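Local atomic coordinates of transcriptional regulator (LacI family) (Clostridium acetobutylicum ATCC 824, PDB entry 3G85), a protein that probably binds cis-regulatory DNA as a transcription regulator of the LacI family, the part crystallised here having the periplasmic-binding-protein-like fold of a sensor region. Residues 84-89 and 102-107; 71-76 and 93-98; 56-61 and 78-83. One frame throughout, in Å; residues are numbered along the deposited sequence.

Interaction 1. Residues 84-89 and 102-107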
loop_
_atom_site.group_PDB
_atom_site.type_symbol
_atom_site.label_atom_id
_atom_site.label_comp_id
_atom_site.label_asym_id
_atom_site.label_seq_id
_atom_site.Cartn_x
_atom_site.Cartn_y
_atom_site.Cartn_z
ATOM N N TYR A 84 11.507 12.717 14.248
ATOM C CA TYR A 84 11.446 14.171 14.255
ATOM C C TYR A 84 10.038 14.691 14.572
ATOM O O TYR A 84 9.876 15.630 15.378
ATOM C CB TYR A 84 11.924 14.778 12.931
ATOM C CG TYR A 84 11.634 16.261 12.862
ATOM C CD1 TYR A 84 12.450 17.175 13.522
ATOM C CD2 TYR A 84 10.521 16.750 12.160
ATOM C CE1 TYR A 84 12.177 18.550 13.490
ATOM C CE2 TYR A 84 10.233 18.108 12.119
ATOM C CZ TYR A 84 11.067 19.009 12.793
ATOM O OH TYR A 84 10.796 20.370 12.773
ATOM N N LEU A 85 9.028 14.113 13.923
ATOM C CA LEU A 85 7.645 14.503 14.213
ATOM C C LEU A 85 7.240 14.172 15.655
ATOM O O LEU A 85 6.534 14.949 16.297
ATOM C CB LEU A 85 6.654 13.838 13.262
ATOM C CG LEU A 85 6.351 14.365 11.866
ATOM C CD1 LEU A 85 4.928 13.952 11.545
ATOM C CD2 LEU A 85 6.496 15.846 11.724
ATOM N N ASN A 86 7.676 13.011 16.139
ATOM C CA ASN A 86 7.355 12.571 17.494
ATOM C C ASN A 86 7.811 13.526 18.583
ATOM O O ASN A 86 7.151 13.622 19.621
ATOM C CB ASN A 86 7.915 11.180 17.765
ATOM C CG ASN A 86 7.038 10.092 17.201
ATOM O OD1 ASN A 86 5.897 10.354 16.818
ATOM N ND2 ASN A 86 7.568 8.865 17.133
ATOM N N LYS A 87 8.922 14.221 18.344
ATOM C CA LYS A 87 9.511 15.131 19.338
ATOM C C LYS A 87 9.161 16.597 19.078
ATOM O O LYS A 87 9.274 17.440 19.971
ATOM C CB LYS A 87 11.036 14.937 19.426
ATOM C CG LYS A 87 11.517 13.461 19.539
ATOM C CD LYS A 87 10.770 12.653 20.619
ATOM C CE LYS A 87 11.356 11.228 20.789
ATOM N NZ LYS A 87 11.069 10.286 19.640
ATOM N N ALA A 88 8.709 16.893 17.862
ATOM C CA ALA A 88 8.347 18.257 17.460
ATOM C C ALA A 88 7.007 18.694 18.039
ATOM O O ALA A 88 6.107 17.874 18.265
ATOM C CB ALA A 88 8.308 18.374 15.922
ATOM N N SER A 89 6.870 19.996 18.257
ATOM C CA SER A 89 5.567 20.562 18.566
ATOM C C SER A 89 5.179 21.501 17.444
ATOM O O SER A 89 5.518 22.696 17.471
ATOM C CB SER A 89 5.576 21.294 19.911
ATOM O OG SER A 89 5.768 20.373 20.972
ATOM N N ASN A 102 0.230 7.290 18.623
ATOM C CA ASN A 102 -0.562 7.687 19.771
ATOM C C ASN A 102 -0.408 9.196 19.938
ATOM O O ASN A 102 -0.807 9.754 20.943
ATOM C CB ASN A 102 -0.181 6.858 21.016
ATOM C CG ASN A 102 1.272 7.008 21.396
ATOM O OD1 ASN A 102 1.972 7.908 20.916
ATOM N ND2 ASN A 102 1.736 6.138 22.297
ATOM N N LYS A 103 0.177 9.866 18.936
ATOM C CA LYS A 103 0.303 11.333 18.989
ATOM C C LYS A 103 -0.467 12.041 17.856
ATOM O O LYS A 103 -1.155 13.050 18.067
ATOM C CB LYS A 103 1.781 11.751 18.961
ATOM C CG LYS A 103 1.990 13.271 18.975
ATOM C CD LYS A 103 3.462 13.618 19.030
ATOM C CE LYS A 103 3.634 15.131 19.102
ATOM N NZ LYS A 103 5.074 15.517 19.154
ATOM N N TYR A 104 -0.266 11.541 16.639
ATOM C CA TYR A 104 -0.876 12.084 15.449
ATOM C C TYR A 104 -2.065 11.247 15.023
ATOM O O TYR A 104 -2.071 10.025 15.194
ATOM C CB TYR A 104 0.168 12.122 14.302
ATOM C CG TYR A 104 1.305 13.080 14.572
ATOM C CD1 TYR A 104 1.153 14.442 14.349
ATOM C CD2 TYR A 104 2.528 12.621 15.088
ATOM C CE1 TYR A 104 2.205 15.335 14.603
ATOM C CE2 TYR A 104 3.572 13.502 15.372
ATOM C CZ TYR A 104 3.396 14.857 15.116
ATOM O OH TYR A 104 4.397 15.775 15.371
ATOM N N SER A 105 -3.067 11.914 14.450
ATOM C CA SER A 105 -4.187 11.244 13.785
ATOM C C SER A 105 -3.690 10.524 12.514
ATOM O O SER A 105 -2.628 10.877 11.904
ATOM C CB SER A 105 -5.308 12.252 13.478
ATOM O OG SER A 105 -5.815 12.866 14.691
ATOM N N SER A 106 -4.418 9.495 12.122
ATOM C CA SER A 106 -3.967 8.648 11.037
ATOM C C SER A 106 -5.138 8.017 10.310
ATOM O O SER A 106 -6.230 7.838 10.882
ATOM C CB SER A 106 -2.999 7.558 11.545
ATOM O OG SER A 106 -3.638 6.684 12.482
ATOM N N VAL A 107 -4.909 7.698 9.028
ATOM C CA VAL A 107 -5.837 6.898 8.239
ATOM C C VAL A 107 -5.025 5.682 7.745
ATOM O O VAL A 107 -4.024 5.848 7.020
ATOM C CB VAL A 107 -6.446 7.743 7.055
ATOM C CG1 VAL A 107 -7.325 6.932 6.158
ATOM C CG2 VAL A 107 -7.285 8.930 7.583
#
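Lys103 reaches across to the C-terminal end of helix 79-87 and plugs its ammonium group into a cluster of backbone carbonyls. Its chain is fully extended, with CG anti to the backbone N (chi1 178°) and every later torsion near 180°, so the nitrogen is carried as far from its own backbone as a lysine allows. There Lys103 NZ donates to three acceptors: Ala88 O at 2.7 Å, Asn86 O at 2.9 Å and, over a longer reach, Leu85 O at 3.3 Å. The approaches differ. Leu85 O is met in its carbonyl plane, at Ala88 O the nitrogen is tilted somewhat from the plane, and over Asn86 O it stands well above it. Lysine suits this place because carbonyls collect at the last turn of a helix, where the dipole should favour a positive charge.

Tyr104 comes next and aims its hydroxyl at the same turn. Tyr104 OH donates to Leu85 O, which also accepts from the lysine; the modelled 2.5 Å is very short, and its exact value should be read with caution. Leu85 CD1 lies over one face of the ring in a CH-pi contact, 4.2 Å from the centroid of the Tyr104 ring, and Lys103 CG over the opposite one, both displaced toward the rim. Leu85 CB also packs against Tyr104 CE2 at 3.8 Å, and the leucine crosses the tyrosine at about a right angle. At the ring edge sits Asn86 OD1, its amide plane turned only 19° from the ring. A tyrosine thus joins an apolar body to a polar end that can bind a carbonyl.

Beyond Tyr104 the chain enters strand 105-109, where Ser105 and Val107 bond through their backbones to Leu96. The helix end is thereby tied to the strand beyond 94-97, with Leu85 and Tyr104 both resting on Ile94 and Leu96.

Interaction 2. Residues 71-76 and 93-98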
loop_
_atom_site.group_PDB
_atom_site.type_symbol
_atom_site.label_atom_id
_atom_site.label_comp_id
_atom_site.label_asym_id
_atom_site.label_seq_id
_atom_site.Cartn_x
_atom_site.Cartn_y
_atom_site.Cartn_z
ATOM N N ALA A 71 -2.688 22.377 6.869
ATOM C CA ALA A 71 -2.680 20.983 7.309
ATOM C C ALA A 71 -1.777 20.195 6.371
ATOM O O ALA A 71 -1.483 20.637 5.243
ATOM C CB ALA A 71 -4.098 20.409 7.277
ATOM N N ALA A 72 -1.333 19.027 6.821
ATOM C CA ALA A 72 -0.520 18.170 5.954
ATOM C C ALA A 72 -0.925 16.729 6.132
ATOM O O ALA A 72 -1.329 16.329 7.225
ATOM C CB ALA A 72 0.949 18.322 6.282
ATOM N N ILE A 73 -0.760 15.953 5.067
ATOM C CA ILE A 73 -0.936 14.502 5.103
ATOM C C ILE A 73 0.410 13.964 4.642
ATOM O O ILE A 73 0.907 14.401 3.585
ATOM C CB ILE A 73 -1.978 14.034 4.058
ATOM C CG1 ILE A 73 -3.348 14.705 4.287
ATOM C CG2 ILE A 73 -2.103 12.526 4.114
ATOM C CD1 ILE A 73 -4.280 14.700 3.060
ATOM N N ILE A 74 0.992 13.024 5.389
ATOM C CA ILE A 74 2.268 12.431 4.977
ATOM C C ILE A 74 2.001 11.063 4.433
ATOM O O ILE A 74 1.568 10.194 5.184
ATOM C CB ILE A 74 3.244 12.263 6.128
ATOM C CG1 ILE A 74 3.230 13.463 7.082
ATOM C CG2 ILE A 74 4.637 11.920 5.544
ATOM C CD1 ILE A 74 3.446 14.851 6.470
ATOM N N ALA A 75 2.247 10.881 3.134
ATOM C CA ALA A 75 1.905 9.626 2.446
ATOM C C ALA A 75 2.661 8.389 2.959
ATOM O O ALA A 75 2.066 7.311 3.093
ATOM C CB ALA A 75 2.083 9.790 0.942
ATOM N N ASN A 76 3.968 8.537 3.227
ATOM C CA ASN A 76 4.780 7.415 3.699
ATOM C C ASN A 76 5.927 7.907 4.559
ATOM O O ASN A 76 7.057 8.054 4.061
ATOM C CB ASN A 76 5.318 6.568 2.498
ATOM C CG ASN A 76 6.210 5.403 2.957
ATOM O OD1 ASN A 76 5.864 4.682 3.903
ATOM N ND2 ASN A 76 7.368 5.231 2.301
ATOM N N PRO A 93 -2.301 20.709 11.825
ATOM C CA PRO A 93 -2.699 19.306 11.937
ATOM C C PRO A 93 -1.965 18.471 10.885
ATOM O O PRO A 93 -1.875 18.899 9.715
ATOM C CB PRO A 93 -4.179 19.328 11.583
ATOM C CG PRO A 93 -4.598 20.768 11.731
ATOM C CD PRO A 93 -3.408 21.568 11.388
ATOM N N ILE A 94 -1.476 17.305 11.305
ATOM C CA ILE A 94 -0.776 16.365 10.427
ATOM C C ILE A 94 -1.434 14.998 10.504
ATOM O O ILE A 94 -1.611 14.444 11.586
ATOM C CB ILE A 94 0.722 16.196 10.803
ATOM C CG1 ILE A 94 1.472 17.546 10.703
ATOM C CG2 ILE A 94 1.369 15.089 9.937
ATOM C CD1 ILE A 94 2.982 17.488 10.864
ATOM N N ILE A 95 -1.793 14.459 9.347
ATOM C CA ILE A 95 -2.346 13.107 9.257
ATOM C C ILE A 95 -1.270 12.163 8.698
ATOM O O ILE A 95 -0.711 12.419 7.628
ATOM C CB ILE A 95 -3.549 13.093 8.336
ATOM C CG1 ILE A 95 -4.534 14.169 8.789
ATOM C CG2 ILE A 95 -4.261 11.729 8.367
ATOM C CD1 ILE A 95 -5.701 14.205 7.973
ATOM N N LEU A 96 -0.993 11.082 9.406
ATOM C CA LEU A 96 -0.100 10.062 8.907
ATOM C C LEU A 96 -0.917 9.050 8.120
ATOM O O LEU A 96 -1.967 8.610 8.579
ATOM C CB LEU A 96 0.612 9.352 10.057
ATOM C CG LEU A 96 1.414 10.297 10.961
ATOM C CD1 LEU A 96 2.161 9.438 12.046
ATOM C CD2 LEU A 96 2.381 11.095 10.114
ATOM N N PHE A 97 -0.424 8.666 6.950
ATOM C CA PHE A 97 -1.096 7.678 6.137
ATOM C C PHE A 97 -0.483 6.307 6.397
ATOM O O PHE A 97 0.739 6.100 6.194
ATOM C CB PHE A 97 -0.970 8.085 4.660
ATOM C CG PHE A 97 -1.919 7.377 3.749
ATOM C CD1 PHE A 97 -3.113 7.975 3.390
ATOM C CD2 PHE A 97 -1.593 6.131 3.210
ATOM C CE1 PHE A 97 -4.004 7.339 2.515
ATOM C CE2 PHE A 97 -2.491 5.476 2.335
ATOM C CZ PHE A 97 -3.701 6.099 2.005
ATOM N N ASN A 98 -1.318 5.377 6.858
ATOM C CA ASN A 98 -0.936 4.015 7.208
ATOM C C ASN A 98 0.209 3.899 8.222
ATOM O O ASN A 98 1.172 3.151 8.003
ATOM C CB ASN A 98 -0.600 3.204 5.932
ATOM C CG ASN A 98 -0.969 1.736 6.058
ATOM O OD1 ASN A 98 -1.748 1.335 6.930
ATOM N ND2 ASN A 98 -0.406 0.921 5.175
HETATM O O HOH W 1 2.873 7.899 6.597
#
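Strands 71-74 and 94-97 pair through Ala72 with Ile94, Ile73 with Ile95 and Ile74 with Leu96, the two parallel strands of a beta-alpha-beta unit whose crossover is helix 79-87. They lie inside the parallel sheet of one lobe of the periplasmic-binding-protein-like fold, their axes 13° from parallel.

Four backbone hydrogen bonds of 2.9 to 3.1 Å join them: Ala72 N to Pro93 O, Ile95 N to Ala72 O, Ile74 N to Ile95 O and Phe97 N to Ile74 O. Proline fits at the edge of this pattern, since position 93 needs to offer only its carbonyl here.

Apolar side chains line both faces, touching closely on one. Where Ile94 and Leu96 meet helix 79-87, Ile74 CG1 touches Ile94 CG2 at 3.8 Å, the side chains slanting across each other, and Leu96 CD2 at 3.9 Å, side by side. Ile73 and Ile95 face helix 245-260; beta-branched isoleucines favour the extended backbone. With CG anti to its backbone N (chi1 -164°), Phe97 lays CB 3.5 Å from Ala75 O while its ring leads away to Phe30, near a glycerol probably from the crystallisation liquor.

Where the strands end, one water bridges them, donating to Ile74 O at 3.0 Å and to Phe97 O at 2.8 Å.

Interaction 3. Residues 56-61 and 78-83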
loop_
_atom_site.group_PDB
_atom_site.type_symbol
_atom_site.label_atom_id
_atom_site.label_comp_id
_atom_site.label_asym_id
_atom_site.label_seq_id
_atom_site.Cartn_x
_atom_site.Cartn_y
_atom_site.Cartn_z
ATOM N N CYS A 56 13.849 13.421 4.382
ATOM C CA CYS A 56 14.030 14.856 4.427
ATOM C C CYS A 56 12.776 15.635 4.834
ATOM O O CYS A 56 12.729 16.843 4.665
ATOM C CB CYS A 56 14.552 15.368 3.088
ATOM S SG CYS A 56 16.166 14.673 2.649
ATOM N N LEU A 57 11.788 14.962 5.410
ATOM C CA LEU A 57 10.541 15.648 5.735
ATOM C C LEU A 57 10.843 16.780 6.704
ATOM O O LEU A 57 10.340 17.893 6.543
ATOM C CB LEU A 57 9.500 14.705 6.341
ATOM C CG LEU A 57 8.159 15.393 6.686
ATOM C CD1 LEU A 57 7.511 15.997 5.467
ATOM C CD2 LEU A 57 7.214 14.394 7.388
ATOM N N HIS A 58 11.716 16.498 7.664
ATOM C CA HIS A 58 12.094 17.478 8.683
ATOM C C HIS A 58 12.595 18.829 8.157
ATOM O O HIS A 58 12.452 19.831 8.841
ATOM C CB HIS A 58 13.073 16.849 9.699
ATOM C CG HIS A 58 14.449 16.632 9.167
ATOM N ND1 HIS A 58 14.817 15.486 8.492
ATOM C CD2 HIS A 58 15.552 17.415 9.217
ATOM C CE1 HIS A 58 16.096 15.570 8.162
ATOM N NE2 HIS A 58 16.563 16.736 8.579
ATOM N N LEU A 59 13.130 18.866 6.925
ATOM C CA LEU A 59 13.643 20.093 6.300
ATOM C C LEU A 59 12.583 20.920 5.592
ATOM O O LEU A 59 12.881 22.013 5.096
ATOM C CB LEU A 59 14.732 19.736 5.266
ATOM C CG LEU A 59 15.920 18.903 5.781
ATOM C CD1 LEU A 59 16.832 18.495 4.631
ATOM C CD2 LEU A 59 16.693 19.700 6.823
ATOM N N GLU A 60 11.360 20.383 5.491
ATOM C CA GLU A 60 10.306 21.017 4.721
ATOM C C GLU A 60 9.741 22.223 5.458
ATOM O O GLU A 60 9.273 22.101 6.590
ATOM C CB GLU A 60 9.195 20.025 4.413
ATOM C CG GLU A 60 9.590 18.983 3.344
ATOM C CD GLU A 60 9.785 19.619 1.968
ATOM O OE1 GLU A 60 9.058 20.583 1.648
ATOM O OE2 GLU A 60 10.680 19.176 1.222
ATOM N N LYS A 61 9.751 23.357 4.784
ATOM C CA LYS A 61 9.285 24.608 5.375
ATOM C C LYS A 61 7.768 24.706 5.570
ATOM O O LYS A 61 7.309 25.372 6.489
ATOM C CB LYS A 61 9.874 25.807 4.624
ATOM C CG LYS A 61 11.310 26.132 5.149
ATOM C CD LYS A 61 11.883 27.393 4.524
ATOM C CE LYS A 61 13.232 27.776 5.150
ATOM N NZ LYS A 61 14.301 26.787 4.761
ATOM N N SER A 78 9.023 8.149 6.929
ATOM C CA SER A 78 10.137 7.237 7.304
ATOM C C SER A 78 10.295 7.209 8.822
ATOM O O SER A 78 9.819 8.116 9.517
ATOM C CB SER A 78 11.457 7.700 6.672
ATOM O OG SER A 78 11.894 8.923 7.265
ATOM N N ASN A 79 10.984 6.193 9.337
ATOM C CA ASN A 79 11.302 6.128 10.759
ATOM C C ASN A 79 12.071 7.357 11.238
ATOM O O ASN A 79 11.733 7.941 12.262
ATOM C CB ASN A 79 12.097 4.855 11.068
ATOM C CG ASN A 79 11.272 3.619 10.849
ATOM O OD1 ASN A 79 10.040 3.664 10.965
ATOM N ND2 ASN A 79 11.922 2.532 10.454
ATOM N N TYR A 80 13.051 7.772 10.439
ATOM C CA TYR A 80 13.831 8.956 10.725
ATOM C C TYR A 80 12.934 10.204 10.840
ATOM O O TYR A 80 12.994 10.952 11.828
ATOM C CB TYR A 80 14.919 9.130 9.662
ATOM C CG TYR A 80 15.831 10.264 10.029
ATOM C CD1 TYR A 80 16.864 10.072 10.957
ATOM C CD2 TYR A 80 15.645 11.529 9.493
ATOM C CE1 TYR A 80 17.690 11.105 11.327
ATOM C CE2 TYR A 80 16.469 12.593 9.868
ATOM C CZ TYR A 80 17.485 12.359 10.793
ATOM O OH TYR A 80 18.298 13.385 11.187
ATOM N N ASP A 81 12.071 10.402 9.845
ATOM C CA ASP A 81 11.166 11.557 9.824
ATOM C C ASP A 81 10.129 11.527 10.943
ATOM O O ASP A 81 9.768 12.564 11.511
ATOM C CB ASP A 81 10.522 11.691 8.443
ATOM C CG ASP A 81 11.469 12.368 7.449
ATOM O OD1 ASP A 81 12.252 13.249 7.908
ATOM O OD2 ASP A 81 11.447 12.030 6.253
ATOM N N LEU A 82 9.706 10.318 11.273
ATOM C CA LEU A 82 8.712 10.094 12.315
ATOM C C LEU A 82 9.266 10.439 13.686
ATOM O O LEU A 82 8.575 11.050 14.494
ATOM C CB LEU A 82 8.165 8.654 12.253
ATOM C CG LEU A 82 7.035 8.320 13.244
ATOM C CD1 LEU A 82 5.927 9.344 13.261
ATOM C CD2 LEU A 82 6.455 6.932 12.960
ATOM N N GLU A 83 10.519 10.068 13.936
ATOM C CA GLU A 83 11.195 10.467 15.177
ATOM C C GLU A 83 11.221 11.994 15.336
ATOM O O GLU A 83 10.950 12.499 16.428
ATOM C CB GLU A 83 12.606 9.867 15.276
ATOM C CG GLU A 83 13.492 10.600 16.284
ATOM C CD GLU A 83 14.533 9.739 16.909
ATOM O OE1 GLU A 83 14.651 8.559 16.525
ATOM O OE2 GLU A 83 15.248 10.255 17.800
#
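Asp81, in the first turn of helix 79-87, whose N-cap is Ser78, turns its carboxylate toward the backbone of the short 3-10 turn 57-59 and accepts the N-H groups of Leu57 and His58 at its start. Leu57 N donates to Asp81 OD2 at 3.1 Å, reaching it from above the carboxylate plane. His58 N gives a weak bond to Asp81 OD1 at 3.3 Å. The carboxylate stands anti to the aspartate's own carbonyl carbon, and there it also presses on the aliphatic start of Leu57, with Asp81 CG 3.3 Å from Leu57 CB. Aspartate suits the place: it is short, and its two oxygens can serve successive amides.

The imidazole of His58 crosses the aspartate at about a right angle, the two flat groups 51° apart. Asp81 OD1 lies at the edge of that ring, near its plane, and takes a second weak bond from His58 ND1 at 3.5 Å, straight but long. A chi1 of 73° places the ring between the residue's backbone N and carbonyl carbon, so that its ND1 and its own amide converge on the same oxygen. Tyr80 flanks the histidine obliquely, ring planes at 67°, and His58 CE1 meets the tyrosine at its edge, near CE2. Leucine belongs at 57 because its side chain goes inward, against Tyr52 and Tyr17 of neighbouring strands.

Asp81 is itself positioned by the helix start, where the capping Ser78 OG, which is also hydrogen-bonded to Asp55, accepts from Asp81 N at 3.0 Å.

Overall arrangement
From the N terminus, the chain leaves strand 46-52, makes the turn 56-61, runs through strand 71-74 and enters helix 79-87, whose start closes the loop of interaction 3. Interaction 2 opens within that loop at 71-76 and closes beyond it at 93-98, so the two cross. Interaction 1 begins at the far end of the same helix and closes at 102-107, crossing interaction 2 but following interaction 3 in series. The helix is thus held at both ends over the sheet its flanking strands build. Ser105 O to Leu96 N continues the sheet from interaction 2 into 1; Ile74 meets Leu57 between 2 and 3, and Tyr84 meets His58 between 1 and 3.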